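Local atomic coordinates of Lysine/ornithine decarboxylase (Selenomonas ruminantium, PDB entry 5GJO), a protein that decarboxylates both L-lysine and L-ornithine, giving cadaverine and putrescine, with the help of pyridoxal 5'-phosphate. Residues E159-L164 with M208-T213; F221-C226 with P257-C262; S323-D328 with T359-F364. The protein carries 2 engineered substitutions. All blocks are in the same frame, centred on the assembly; numbering follows the deposited sequence.

Interaction 1 (E159-L164 with M208-T213)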
# COMPACT_ATOMS: atom_id res chain seq x y z
N GLU A 159 -15.98 29.01 -12.83
CA GLU A 159 -16.44 29.14 -11.46
C GLU A 159 -15.38 29.73 -10.56
O GLU A 159 -15.67 29.96 -9.43
CB GLU A 159 -16.85 27.74 -11.00
CG GLU A 159 -17.58 27.56 -9.72
CD GLU A 159 -17.94 26.08 -9.41
OE1 GLU A 159 -18.13 25.82 -8.18
OE2 GLU A 159 -18.09 25.26 -10.39
N ALA A 160 -14.14 29.86 -11.03
CA ALA A 160 -13.00 30.25 -10.19
C ALA A 160 -13.23 31.55 -9.46
O ALA A 160 -13.08 31.61 -8.26
CB ALA A 160 -11.76 30.28 -10.99
N LEU A 161 -13.64 32.60 -10.18
CA LEU A 161 -13.75 33.91 -9.54
C LEU A 161 -14.96 33.94 -8.64
O LEU A 161 -14.92 34.52 -7.55
CB LEU A 161 -13.75 35.01 -10.57
CG LEU A 161 -12.47 35.03 -11.41
CD1 LEU A 161 -12.60 36.12 -12.43
CD2 LEU A 161 -11.26 35.21 -10.50
N ASP A 162 -16.04 33.29 -9.02
CA ASP A 162 -17.15 33.09 -8.09
C ASP A 162 -16.79 32.39 -6.79
O ASP A 162 -17.31 32.73 -5.71
CB ASP A 162 -18.31 32.33 -8.74
CG ASP A 162 -19.00 33.11 -9.89
OD1 ASP A 162 -18.98 34.35 -9.89
OD2 ASP A 162 -19.50 32.44 -10.83
N LEU A 163 -15.93 31.36 -6.85
CA LEU A 163 -15.45 30.76 -5.65
C LEU A 163 -14.58 31.69 -4.77
O LEU A 163 -14.74 31.67 -3.53
CB LEU A 163 -14.67 29.43 -5.97
CG LEU A 163 -15.58 28.28 -6.32
CD1 LEU A 163 -14.73 27.21 -7.05
CD2 LEU A 163 -16.24 27.66 -5.10
N LEU A 164 -13.68 32.44 -5.38
CA LEU A 164 -12.87 33.37 -4.65
C LEU A 164 -13.79 34.46 -3.98
O LEU A 164 -13.59 34.82 -2.83
CB LEU A 164 -11.88 34.02 -5.53
CG LEU A 164 -10.65 33.16 -5.94
CD1 LEU A 164 -9.77 33.87 -6.93
CD2 LEU A 164 -9.86 32.76 -4.69
N MET A 208 -13.13 43.26 -10.81
CA MET A 208 -14.12 43.03 -9.78
C MET A 208 -13.63 43.61 -8.47
O MET A 208 -14.27 43.46 -7.45
CB MET A 208 -14.39 41.54 -9.58
CG MET A 208 -14.86 40.73 -10.77
SD MET A 208 -14.76 38.97 -10.41
CE MET A 208 -15.69 38.26 -11.73
N GLY A 209 -12.45 44.20 -8.47
CA GLY A 209 -11.89 44.76 -7.26
C GLY A 209 -11.19 43.79 -6.33
O GLY A 209 -10.78 44.17 -5.25
N MET A 210 -11.03 42.54 -6.75
CA MET A 210 -10.32 41.51 -6.01
C MET A 210 -8.90 41.58 -6.53
O MET A 210 -8.69 41.47 -7.71
CB MET A 210 -10.95 40.18 -6.39
CG MET A 210 -10.79 39.00 -5.47
SD MET A 210 -12.11 37.77 -5.66
CE MET A 210 -12.48 37.85 -7.40
N HIS A 211 -7.90 41.77 -5.70
CA HIS A 211 -6.60 41.92 -6.32
C HIS A 211 -5.85 40.67 -5.96
O HIS A 211 -5.51 40.46 -4.79
CB HIS A 211 -5.86 43.13 -5.83
CG HIS A 211 -4.51 43.27 -6.44
ND1 HIS A 211 -3.35 43.16 -5.71
CD2 HIS A 211 -4.13 43.46 -7.72
CE1 HIS A 211 -2.31 43.34 -6.50
NE2 HIS A 211 -2.76 43.51 -7.73
N LEU A 212 -5.49 39.90 -6.98
CA LEU A 212 -4.85 38.57 -6.68
C LEU A 212 -3.37 38.80 -6.78
O LEU A 212 -2.90 39.41 -7.72
CB LEU A 212 -5.31 37.54 -7.72
CG LEU A 212 -6.84 37.32 -7.76
CD1 LEU A 212 -7.22 36.29 -8.79
CD2 LEU A 212 -7.45 36.92 -6.44
N THR A 213 -2.68 38.28 -5.82
CA THR A 213 -1.26 38.55 -5.62
C THR A 213 -0.32 37.31 -5.89
O THR A 213 0.88 37.50 -6.09
CB THR A 213 -1.01 38.98 -4.16
OG1 THR A 213 -1.48 38.04 -3.23
CG2 THR A 213 -1.74 40.33 -3.80

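Interaction 2 (F221-C226 with P257-C262). Engineered in segment 221-226: C226 (natural residue Ala). With PLP (pyridoxal-5'-phosphate), chain H.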
# COMPACT_ATOMS: atom_id res chain seq x y z
N PHE A 221 6.77 18.00 -12.54
CA PHE A 221 8.04 17.86 -13.19
C PHE A 221 8.43 16.33 -13.17
O PHE A 221 8.33 15.71 -12.13
CB PHE A 221 9.09 18.69 -12.48
CG PHE A 221 8.67 20.13 -12.27
CD1 PHE A 221 8.70 20.98 -13.29
CD2 PHE A 221 8.11 20.51 -11.08
CE1 PHE A 221 8.29 22.31 -13.11
CE2 PHE A 221 7.65 21.80 -10.89
CZ PHE A 221 7.77 22.69 -11.90
N PRO A 222 8.90 15.77 -14.29
CA PRO A 222 9.06 14.33 -14.40
C PRO A 222 10.40 13.83 -13.96
O PRO A 222 11.35 14.57 -13.81
CB PRO A 222 8.77 14.08 -15.87
CG PRO A 222 9.39 15.25 -16.52
CD PRO A 222 8.84 16.37 -15.62
N VAL A 223 10.44 12.56 -13.72
CA VAL A 223 11.70 11.84 -13.34
C VAL A 223 11.86 10.61 -14.29
O VAL A 223 10.85 10.03 -14.76
CB VAL A 223 11.43 11.38 -11.89
CG1 VAL A 223 12.21 10.15 -11.41
CG2 VAL A 223 11.52 12.58 -10.92
N PRO A 224 13.11 10.17 -14.52
CA PRO A 224 13.41 9.03 -15.37
C PRO A 224 12.85 7.72 -14.75
O PRO A 224 12.88 7.50 -13.53
CB PRO A 224 14.94 8.93 -15.41
CG PRO A 224 15.43 10.01 -14.61
CD PRO A 224 14.33 10.82 -14.01
N ASP A 225 12.37 6.85 -15.63
CA ASP A 225 11.93 5.52 -15.24
C ASP A 225 12.85 4.48 -15.93
O ASP A 225 13.94 4.81 -16.29
CB ASP A 225 10.44 5.33 -15.54
CG ASP A 225 10.15 5.15 -17.01
OD1 ASP A 225 11.05 5.29 -17.83
OD2 ASP A 225 8.99 4.83 -17.32
N CYS A 226 12.44 3.22 -16.03
CA CYS A 226 13.32 2.18 -16.62
C CYS A 226 13.67 2.48 -18.11
O CYS A 226 14.66 1.97 -18.59
CB CYS A 226 12.67 0.82 -16.52
SG CYS A 226 11.20 0.69 -17.50
N PRO A 257 6.72 21.17 -6.44
CA PRO A 257 7.31 19.92 -6.89
C PRO A 257 7.34 18.87 -5.78
O PRO A 257 7.75 19.16 -4.62
CB PRO A 257 8.76 20.32 -7.25
CG PRO A 257 9.02 21.44 -6.23
CD PRO A 257 7.73 22.23 -6.42
N GLY A 258 6.91 17.63 -6.10
CA GLY A 258 7.08 16.47 -5.24
C GLY A 258 8.11 15.51 -5.88
O GLY A 258 9.26 15.46 -5.45
N ARG A 259 7.67 14.77 -6.90
CA ARG A 259 8.47 13.68 -7.52
C ARG A 259 9.89 14.06 -7.83
O ARG A 259 10.84 13.30 -7.60
CB ARG A 259 7.78 13.20 -8.81
CG ARG A 259 8.31 11.87 -9.31
CD ARG A 259 7.69 11.60 -10.68
NE ARG A 259 6.26 11.41 -10.63
CZ ARG A 259 5.62 10.32 -10.27
NH1 ARG A 259 6.27 9.22 -9.92
NH2 ARG A 259 4.29 10.30 -10.32
N TYR A 260 10.03 15.24 -8.39
CA TYR A 260 11.30 15.68 -8.93
C TYR A 260 12.38 15.83 -7.84
O TYR A 260 13.53 15.57 -8.08
CB TYR A 260 11.13 16.99 -9.74
CG TYR A 260 12.40 17.78 -9.91
CD1 TYR A 260 13.29 17.51 -10.92
CD2 TYR A 260 12.76 18.73 -8.98
CE1 TYR A 260 14.48 18.22 -11.03
CE2 TYR A 260 13.94 19.43 -9.08
CZ TYR A 260 14.80 19.17 -10.11
OH TYR A 260 15.97 19.86 -10.19
N MET A 261 12.00 16.32 -6.67
CA MET A 261 12.99 16.76 -5.70
C MET A 261 13.87 15.59 -5.23
O MET A 261 15.08 15.78 -5.14
CB MET A 261 12.33 17.46 -4.51
CG MET A 261 13.25 18.35 -3.69
SD MET A 261 13.92 19.69 -4.69
CE MET A 261 12.49 20.73 -4.98
N CYS A 262 13.28 14.41 -4.98
CA CYS A 262 14.08 13.28 -4.46
C CYS A 262 14.12 12.09 -5.38
O CYS A 262 14.76 11.12 -5.05
CB CYS A 262 13.57 12.86 -3.09
SG CYS A 262 13.26 14.20 -1.95
N1 PLP H . 1.25 19.49 -4.96
C2 PLP H . 0.01 18.94 -4.97
C2A PLP H . -1.17 19.73 -4.48
C3 PLP H . -0.18 17.56 -5.47
O3 PLP H . -1.42 16.98 -5.50
C4 PLP H . 1.01 16.83 -5.94
C4A PLP H . 0.92 15.44 -6.46
O4A PLP H . -0.01 14.73 -6.13
C5 PLP H . 2.31 17.54 -5.87
C6 PLP H . 2.35 18.85 -5.38
C5A PLP H . 3.58 16.87 -6.33
O4P PLP H . 3.40 16.36 -7.65
P PLP H . 4.65 15.79 -8.49
O1P PLP H . 5.55 16.99 -8.65
O2P PLP H . 4.03 15.30 -9.78
O3P PLP H . 5.21 14.70 -7.61
O HOH W 1 5.89 14.32 -11.41
O HOH W 2 7.92 16.87 -9.61

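Interaction 3 (S323-D328 with T359-F364). With PLP (pyridoxal-5'-phosphate), chain O.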
# COMPACT_ATOMS: atom_id res chain seq x y z
N SER A 323 6.58 -11.63 -0.52
CA SER A 323 5.27 -11.97 0.05
C SER A 323 4.72 -13.28 -0.48
O SER A 323 5.26 -13.90 -1.43
CB SER A 323 4.27 -10.89 -0.13
OG SER A 323 3.81 -10.85 -1.45
N CYS A 324 3.69 -13.75 0.20
CA CYS A 324 2.97 -14.96 -0.17
C CYS A 324 1.88 -14.74 -1.20
O CYS A 324 1.02 -15.62 -1.34
CB CYS A 324 2.32 -15.54 1.10
SG CYS A 324 3.66 -16.17 2.20
N ASP A 325 1.85 -13.59 -1.86
CA ASP A 325 0.78 -13.21 -2.78
C ASP A 325 1.29 -13.34 -4.22
O ASP A 325 2.40 -12.91 -4.58
CB ASP A 325 0.38 -11.79 -2.48
CG ASP A 325 -0.88 -11.34 -3.19
OD1 ASP A 325 -1.16 -11.73 -4.36
OD2 ASP A 325 -1.60 -10.53 -2.57
N GLY A 326 0.43 -13.87 -5.08
CA GLY A 326 0.71 -14.05 -6.48
C GLY A 326 0.94 -12.76 -7.26
O GLY A 326 1.57 -12.76 -8.29
N ILE A 327 0.35 -11.69 -6.79
CA ILE A 327 0.51 -10.41 -7.42
C ILE A 327 1.94 -9.84 -7.26
O ILE A 327 2.28 -8.90 -7.90
CB ILE A 327 -0.54 -9.40 -6.93
CG1 ILE A 327 -0.81 -8.36 -8.00
CG2 ILE A 327 -0.13 -8.76 -5.62
CD1 ILE A 327 -2.02 -7.53 -7.68
N ASP A 328 2.72 -10.40 -6.36
CA ASP A 328 4.02 -9.83 -6.04
C ASP A 328 5.09 -10.26 -7.06
O ASP A 328 6.09 -10.86 -6.74
CB ASP A 328 4.40 -10.26 -4.60
CG ASP A 328 5.49 -9.41 -3.98
OD1 ASP A 328 6.11 -8.61 -4.68
OD2 ASP A 328 5.73 -9.58 -2.79
N THR A 359 3.97 -0.87 2.87
CA THR A 359 3.07 -1.46 3.90
C THR A 359 3.82 -2.50 4.71
O THR A 359 4.94 -3.00 4.35
CB THR A 359 1.87 -2.21 3.27
OG1 THR A 359 2.32 -3.45 2.72
CG2 THR A 359 1.27 -1.41 2.25
N ARG A 360 3.15 -2.95 5.76
CA ARG A 360 3.62 -4.06 6.55
C ARG A 360 2.86 -5.35 6.24
O ARG A 360 2.73 -6.21 7.09
CB ARG A 360 3.65 -3.73 8.05
CG ARG A 360 4.65 -2.65 8.39
CD ARG A 360 5.28 -2.77 9.77
NE ARG A 360 5.72 -4.12 10.06
CZ ARG A 360 5.87 -4.61 11.28
NH1 ARG A 360 5.62 -3.85 12.34
NH2 ARG A 360 6.25 -5.86 11.45
N PHE A 361 2.33 -5.44 5.01
CA PHE A 361 1.70 -6.67 4.56
C PHE A 361 2.55 -7.87 4.85
O PHE A 361 3.77 -7.81 4.75
CB PHE A 361 1.43 -6.58 3.05
CG PHE A 361 0.45 -7.57 2.52
CD1 PHE A 361 -0.87 -7.37 2.68
CD2 PHE A 361 0.88 -8.66 1.78
CE1 PHE A 361 -1.81 -8.29 2.10
CE2 PHE A 361 -0.01 -9.57 1.23
CZ PHE A 361 -1.35 -9.41 1.42
N ASN A 362 1.92 -8.97 5.31
CA ASN A 362 2.66 -10.18 5.71
C ASN A 362 3.65 -9.99 6.89
O ASN A 362 4.44 -10.91 7.17
CB ASN A 362 3.49 -10.77 4.56
CG ASN A 362 2.71 -11.62 3.53
OD1 ASN A 362 3.36 -12.34 2.77
ND2 ASN A 362 1.40 -11.54 3.45
N GLY A 363 3.53 -8.86 7.59
CA GLY A 363 4.35 -8.50 8.70
C GLY A 363 5.75 -8.05 8.37
O GLY A 363 6.56 -7.84 9.28
N PHE A 364 6.12 -7.95 7.11
CA PHE A 364 7.43 -7.40 6.83
C PHE A 364 7.65 -6.00 7.38
O PHE A 364 6.69 -5.22 7.53
CB PHE A 364 7.66 -7.40 5.30
CG PHE A 364 7.79 -8.79 4.74
CD1 PHE A 364 8.90 -9.59 5.06
CD2 PHE A 364 6.80 -9.32 3.96
CE1 PHE A 364 9.00 -10.91 4.56
CE2 PHE A 364 6.92 -10.64 3.49
CZ PHE A 364 8.01 -11.39 3.72
N1 PLP O . -1.49 -19.72 3.64
C2 PLP O . -0.58 -19.24 2.77
C2A PLP O . 0.82 -19.77 2.67
C3 PLP O . -0.95 -18.13 1.88
O3 PLP O . -0.07 -17.65 1.02
C4 PLP O . -2.30 -17.56 1.95
C4A PLP O . -2.66 -16.45 1.03
O4A PLP O . -1.78 -15.80 0.47
C5 PLP O . -3.21 -18.21 2.93
C6 PLP O . -2.76 -19.25 3.71
C5A PLP O . -4.62 -17.75 3.12
O4P PLP O . -5.35 -17.60 1.92
P PLP O . -6.84 -17.24 2.09
O1P PLP O . -6.80 -15.94 2.72
O2P PLP O . -7.44 -18.28 2.96
O3P PLP O . -7.36 -17.16 0.73

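Interaction 1 (E159-L164 with M208-T213)
M210 enters the shallow hollow between L161 and L164, which stand one helical turn apart on helix 160-169. Its sulfur SD lies 3.8 Å from CB of L164, and its methyl CE comes to 4.3 Å from CD2 of L161, so one side chain spans both leucines. The bend that makes this possible is at the last torsion, chi3 34°, which turns CE back over the helix until it is 4.1 Å from the carbonyl O of L161. Beyond M210, L212 meets L164 tip to tip, CD2 to CD1 at 3.9 Å. On the other flank the extended chain of M208 passes obliquely over L161, bringing its CE to 3.8 Å from CD1 of that leucine. Between the methionines G209 ends helix 189-207 in a Schellman motif; its phi of 82° would jam a CB against the preceding carbonyl O. The contact thus joins helix 160-169 of the alpha/beta barrel to the linker from helix 189-207 into strand 214-216. A174 of strand 173-178 touches both L164 and M210, and V136 of strand 133-137 also packs on L164. M208 forms the solvent-facing margin, whereas the other four contacting residues are buried. Every approach between these side chains is carbon to carbon or carbon to sulfur, which implies cohesion through apolar burial and fit, without directional polar bonds.

Interaction 2 (F221-C226 with P257-C262)
F221 carries the largest share of the buried surface and meets the other segment at two points. Its CB rests 3.8 Å from CB of Y260, while the ring lies beside P257, pointing the same way, with CD2 at 3.9 Å from the proline CB. V223 follows two residues on: CG2 comes within 3.5 Å of the carbonyl O of R259 and 3.7 Å of CG of the same arginine, whose aliphatic chain crosses the valine. The ring of Y260 leads off toward helix 28-41, where its OH bonds to the carbonyl O of N34. These segments follow strands 214-216 and 252-255, adjacent in the parallel sheet of the PLP-binding alpha/beta barrel; 257-262 grips the cofactor phosphate directly, and 221-226 reaches it through two waters. G258 N donates almost straight to O1P, with an N-H...acceptor angle of 172°, and R259 N reaches O3P at 2.6 Å. Both waters donate to the carbonyl O of F221. One takes the N-H of Y260 and donates to O1P; the other takes NE of R259, lying in the guanidinium plane, and donates to O2P. R259 leaves the backbone extended (chi1 -165°) and bends at chi3, which carries it past V223 before NH1 forms a salt bridge to D300. At the far end of 221-226 the engineered C226 is disulfide-bonded to C303.

Interaction 3 (S323-D328 with T359-F364)
N362 adopts a left-handed backbone conformation, phi 62°, yet its side chain supplies the one hydrogen bond between the segments. With CG anti to the carbonyl carbon (chi1 -79°), its OD1 points at C324 N and accepts from it at 2.9 Å, in the carbonyl plane and with an N-H...acceptor angle of 162°. The two loops belong to the beta domain of this class-II decarboxylase and lie at the dimer interface, where C324, the probable proton donor, enters the active site of the second subunit. There CB of C324 is 3.2 Å from O3 of the PLP, whose phosphate is held by G258 and R259 of that subunit. OD1 of N362 also lies 3.4 Å from CB of S323, so it sits close against both S323 and C324. Replacing N362 with an alanine would remove this acceptor and would probably leave C324 N without its mate and the loop that presents the cysteine less firmly set. The backbone O of N362 accepts from S74 OG of the second subunit. F361 crosses D325 at about a right angle, its CZ 4.2 Å from OD2, an oxygen hydrogen-bonded to the hydroxyl of Y291; the ring's edge faces CB of S323. CE2 of F364 reaches CA of S323 at 4.0 Å. D328 OD2 accepts from S323 N and, through its anti lone pair, from S323 OG at 2.7 Å.

In the fold
Interactions 1 and 2 both lie in the PLP-binding barrel but at different depths. Interaction 2 is central, its centre about 7 Å from the chain's, with every contacting residue buried; interaction 1 is peripheral, about 29 Å out, with one exposed margin. They flank the same barrel strand, 214-216, which 208-213 enters and 221-226 follows. Interaction 3, in the beta domain, is far from the chain's centre, yet five of its six contacting residues are buried and none exposed, at the dimer interface. Chemistry follows position: purely apolar in the outer barrel, apolar with water bridges beside a phosphate in the middle, a direct hydrogen bond at the interface. Interactions 2 and 3 touch different copies of PLP, 3 the one in the partner's site.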